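Local coordinates for protein lactococcus lactis MG1363 DpsA (Lactococcus lactis, PDB 1ZS3) that probably binds DNA and protects it under oxidative stress, as a twelve-subunit Dps protein of a lactic acid bacterium, at residues H97-E102 with F122-M127. Numbering follows the deposited sequence.
Sequences HKFITE and FQAQNM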
ATOM      1  N   HIS A  97     -16.596 -20.579 -32.719  1.00 60.60           N
ATOM      2  CA  HIS A  97     -17.603 -19.870 -31.899  1.00 61.42           C
ATOM      3  C   HIS A  97     -19.032 -20.224 -32.284  1.00 61.62           C
ATOM      4  O   HIS A  97     -19.367 -20.227 -33.444  1.00 62.40           O
ATOM      5  CB  HIS A  97     -17.394 -18.334 -31.950  1.00 61.91           C
ATOM      6  CG  HIS A  97     -18.212 -17.637 -33.011  1.00 62.59           C
ATOM      7  ND1 HIS A  97     -17.736 -17.325 -34.279  1.00 62.53           N
ATOM      8  CD2 HIS A  97     -19.500 -17.227 -33.012  1.00 62.42           C
ATOM      9  CE1 HIS A  97     -18.688 -16.717 -34.993  1.00 62.46           C
ATOM     10  NE2 HIS A  97     -19.768 -16.660 -34.245  1.00 62.21           N
ATOM     11  N   LYS A  98     -19.859 -20.617 -31.336  1.00 62.36           N
ATOM     12  CA  LYS A  98     -21.257 -20.895 -31.650  1.00 63.64           C
ATOM     13  C   LYS A  98     -22.189 -19.988 -30.835  1.00 63.59           C
ATOM     14  O   LYS A  98     -21.857 -19.545 -29.756  1.00 63.87           O
ATOM     15  CB  LYS A  98     -21.583 -22.393 -31.448  1.00 64.22           C
ATOM     16  CG  LYS A  98     -20.461 -23.384 -31.879  1.00 66.53           C
ATOM     17  CD  LYS A  98     -20.767 -24.156 -33.194  1.00 68.35           C
ATOM     18  CE  LYS A  98     -19.973 -23.601 -34.391  1.00 69.17           C
ATOM     19  NZ  LYS A  98     -19.643 -24.637 -35.438  1.00 69.93           N
ATOM     20  N   PHE A  99     -23.375 -19.732 -31.395  1.00 63.82           N
ATOM     21  CA  PHE A  99     -24.512 -19.097 -30.742  1.00 64.14           C
ATOM     22  C   PHE A  99     -24.354 -17.588 -30.428  1.00 63.35           C
ATOM     23  O   PHE A  99     -25.307 -16.946 -30.003  1.00 63.53           O
ATOM     24  CB  PHE A  99     -24.947 -19.863 -29.471  1.00 64.81           C
ATOM     25  CG  PHE A  99     -25.611 -21.213 -29.730  1.00 67.39           C
ATOM     26  CD1 PHE A  99     -24.981 -22.207 -30.471  1.00 69.70           C
ATOM     27  CD2 PHE A  99     -26.885 -21.485 -29.226  1.00 70.06           C
ATOM     28  CE1 PHE A  99     -25.591 -23.436 -30.705  1.00 70.36           C
ATOM     29  CE2 PHE A  99     -27.518 -22.734 -29.456  1.00 70.38           C
ATOM     30  CZ  PHE A  99     -26.865 -23.702 -30.195  1.00 70.22           C
ATOM     31  N   ILE A 100     -23.153 -17.052 -30.575  1.00 62.36           N
ATOM     32  CA  ILE A 100     -22.853 -15.654 -30.270  1.00 61.55           C
ATOM     33  C   ILE A 100     -22.540 -14.992 -31.585  1.00 60.78           C
ATOM     34  O   ILE A 100     -21.763 -15.482 -32.394  1.00 60.99           O
ATOM     35  CB  ILE A 100     -21.633 -15.489 -29.329  1.00 61.95           C
ATOM     36  CG1 ILE A 100     -22.011 -15.848 -27.900  1.00 63.02           C
ATOM     37  CG2 ILE A 100     -21.042 -14.065 -29.409  1.00 61.39           C
ATOM     38  CD1 ILE A 100     -21.103 -16.900 -27.310  1.00 64.38           C
ATOM     39  N   THR A 101     -23.146 -13.836 -31.781  1.00 59.69           N
ATOM     40  CA  THR A 101     -23.180 -13.236 -33.102  1.00 58.48           C
ATOM     41  C   THR A 101     -22.952 -11.714 -33.018  1.00 56.72           C
ATOM     42  O   THR A 101     -23.644 -11.031 -32.300  1.00 55.32           O
ATOM     43  CB  THR A 101     -24.535 -13.582 -33.781  1.00 58.86           C
ATOM     44  OG1 THR A 101     -25.293 -12.414 -34.002  1.00 59.53           O
ATOM     45  CG2 THR A 101     -25.491 -14.480 -32.874  1.00 59.20           C
ATOM     46  N   GLU A 102     -21.959 -11.233 -33.739  1.00 55.69           N
ATOM     47  CA  GLU A 102     -21.626  -9.811 -33.775  1.00 55.04           C
ATOM     48  C   GLU A 102     -22.672  -9.048 -34.585  1.00 55.29           C
ATOM     49  O   GLU A 102     -23.645  -9.631 -35.000  1.00 56.19           O
ATOM     50  CB  GLU A 102     -20.225  -9.601 -34.279  1.00 54.64           C
ATOM     51  CG  GLU A 102     -19.224 -10.279 -33.382  1.00 54.07           C
ATOM     52  CD  GLU A 102     -17.846 -10.138 -33.923  1.00 55.25           C
ATOM     53  OE1 GLU A 102     -17.334  -8.983 -33.932  1.00 52.72           O
ATOM     54  OE2 GLU A 102     -17.286 -11.191 -34.326  1.00 56.88           O
ATOM     55  N   PHE A 122     -24.495 -15.270 -22.737  1.00 43.11           N
ATOM     56  CA  PHE A 122     -23.823 -15.952 -21.609  1.00 42.93           C
ATOM     57  C   PHE A 122     -24.522 -17.231 -21.245  1.00 43.50           C
ATOM     58  O   PHE A 122     -23.888 -18.155 -20.789  1.00 43.12           O
ATOM     59  CB  PHE A 122     -23.692 -15.030 -20.392  1.00 42.45           C
ATOM     60  CG  PHE A 122     -22.464 -14.188 -20.419  1.00 41.62           C
ATOM     61  CD1 PHE A 122     -22.466 -12.947 -21.013  1.00 41.89           C
ATOM     62  CD2 PHE A 122     -21.301 -14.637 -19.865  1.00 43.64           C
ATOM     63  CE1 PHE A 122     -21.331 -12.181 -21.066  1.00 41.41           C
ATOM     64  CE2 PHE A 122     -20.151 -13.857 -19.916  1.00 43.66           C
ATOM     65  CZ  PHE A 122     -20.177 -12.633 -20.525  1.00 42.27           C
ATOM     66  N   GLN A 123     -25.833 -17.290 -21.438  1.00 44.89           N
ATOM     67  CA  GLN A 123     -26.620 -18.498 -21.184  1.00 46.05           C
ATOM     68  C   GLN A 123     -26.145 -19.492 -22.197  1.00 46.57           C
ATOM     69  O   GLN A 123     -26.083 -20.669 -21.921  1.00 47.42           O
ATOM     70  CB  GLN A 123     -28.116 -18.240 -21.400  1.00 46.57           C
ATOM     71  CG  GLN A 123     -29.056 -18.517 -20.206  1.00 48.45           C
ATOM     72  CD  GLN A 123     -30.372 -17.688 -20.211  1.00 50.02           C
ATOM     73  OE1 GLN A 123     -31.291 -17.973 -19.419  1.00 49.81           O
ATOM     74  NE2 GLN A 123     -30.447 -16.671 -21.069  1.00 51.15           N
ATOM     75  N   ALA A 124     -25.773 -18.975 -23.376  1.00 46.99           N
ATOM     76  CA  ALA A 124     -25.319 -19.829 -24.494  1.00 47.12           C
ATOM     77  C   ALA A 124     -23.937 -20.324 -24.243  1.00 47.15           C
ATOM     78  O   ALA A 124     -23.664 -21.480 -24.517  1.00 48.26           O
ATOM     79  CB  ALA A 124     -25.399 -19.108 -25.849  1.00 46.92           C
ATOM     80  N   GLN A 125     -23.041 -19.508 -23.682  1.00 47.25           N
ATOM     81  CA  GLN A 125     -21.688 -19.989 -23.383  1.00 46.92           C
ATOM     82  C   GLN A 125     -21.741 -21.173 -22.400  1.00 46.87           C
ATOM     83  O   GLN A 125     -20.847 -22.041 -22.448  1.00 45.38           O
ATOM     84  CB  GLN A 125     -20.770 -18.921 -22.751  1.00 46.81           C
ATOM     85  CG  GLN A 125     -20.603 -17.622 -23.548  1.00 45.14           C
ATOM     86  CD  GLN A 125     -19.495 -16.784 -23.010  1.00 44.16           C
ATOM     87  OE1 GLN A 125     -18.564 -17.302 -22.425  1.00 43.81           O
ATOM     88  NE2 GLN A 125     -19.602 -15.478 -23.173  1.00 44.79           N
ATOM     89  N   ASN A 126     -22.795 -21.225 -21.561  1.00 47.57           N
ATOM     90  CA  ASN A 126     -22.898 -22.249 -20.484  1.00 49.44           C
ATOM     91  C   ASN A 126     -23.181 -23.662 -20.962  1.00 50.63           C
ATOM     92  O   ASN A 126     -22.763 -24.592 -20.306  1.00 50.85           O
ATOM     93  CB  ASN A 126     -23.911 -21.875 -19.388  1.00 49.58           C
ATOM     94  CG  ASN A 126     -23.290 -20.959 -18.297  1.00 49.80           C
ATOM     95  OD1 ASN A 126     -22.077 -20.705 -18.280  1.00 49.69           O
ATOM     96  ND2 ASN A 126     -24.129 -20.460 -17.402  1.00 48.06           N
ATOM     97  N   MET A 127     -23.901 -23.819 -22.074  1.00 52.36           N
ATOM     98  CA  MET A 127     -24.162 -25.159 -22.652  1.00 53.58           C
ATOM     99  C   MET A 127     -22.861 -25.891 -22.953  1.00 52.53           C
ATOM    100  O   MET A 127     -22.795 -27.097 -22.746  1.00 53.06           O
ATOM    101  CB  MET A 127     -24.976 -25.064 -23.963  1.00 55.03           C
ATOM    102  CG  MET A 127     -26.483 -24.733 -23.817  1.00 58.01           C
ATOM    103  SD  MET A 127     -27.108 -23.883 -25.328  1.00 64.29           S
ATOM    104  CE  MET A 127     -28.197 -22.427 -24.612  1.00 63.35           C
TER
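Phe99 meets Ala124 through its first side-chain carbon: the Phe99 CB to Ala124 CB distance of 3.7 Å is the shortest approach between loop 97-102 and the helical segment 122-127. The backbones come nearest at the same pair, with 6.3 Å from Phe99 CA to Ala124 CA, and the two CB atoms lie between them. Beside it, on the buried side, Ile100 packs its terminal methyl against the side of the helix, and Ile100 CD1 lies 3.9 Å from Gln125 CG. With CG1 of Ile100 anti to its carbonyl carbon (chi1 -75°), the longer branch lies on the glutamine side, while CG2 is farther off. Only the aliphatic part of Gln125 takes part here; its chain runs on extended, carrying NE2 to hydrogen bonds with Glu41 and Glu68, which account for this buried amide nitrogen.

The other side is looser and exposed. Met127 SD stands 4.9 Å from the centroid of the Phe99 ring and 35° off its normal, an oblique Met-aromatic contact. The nearest ring atom, Phe99 CE2, is still 4.3 Å from Met127 SD. No hydrogen bond joins the two segments, and they bury just 186 Å² together, so the contact rests on apolar packing.

In the four-helix bundle of the Dps fold, the loop after the short helix 90-96 thus lies against helix 111-138. Ile100 also packs on Asn37 and Ile40 of helix 27-51, while Phe122 and Asn126 of the 122-127 segment face helix 142-165.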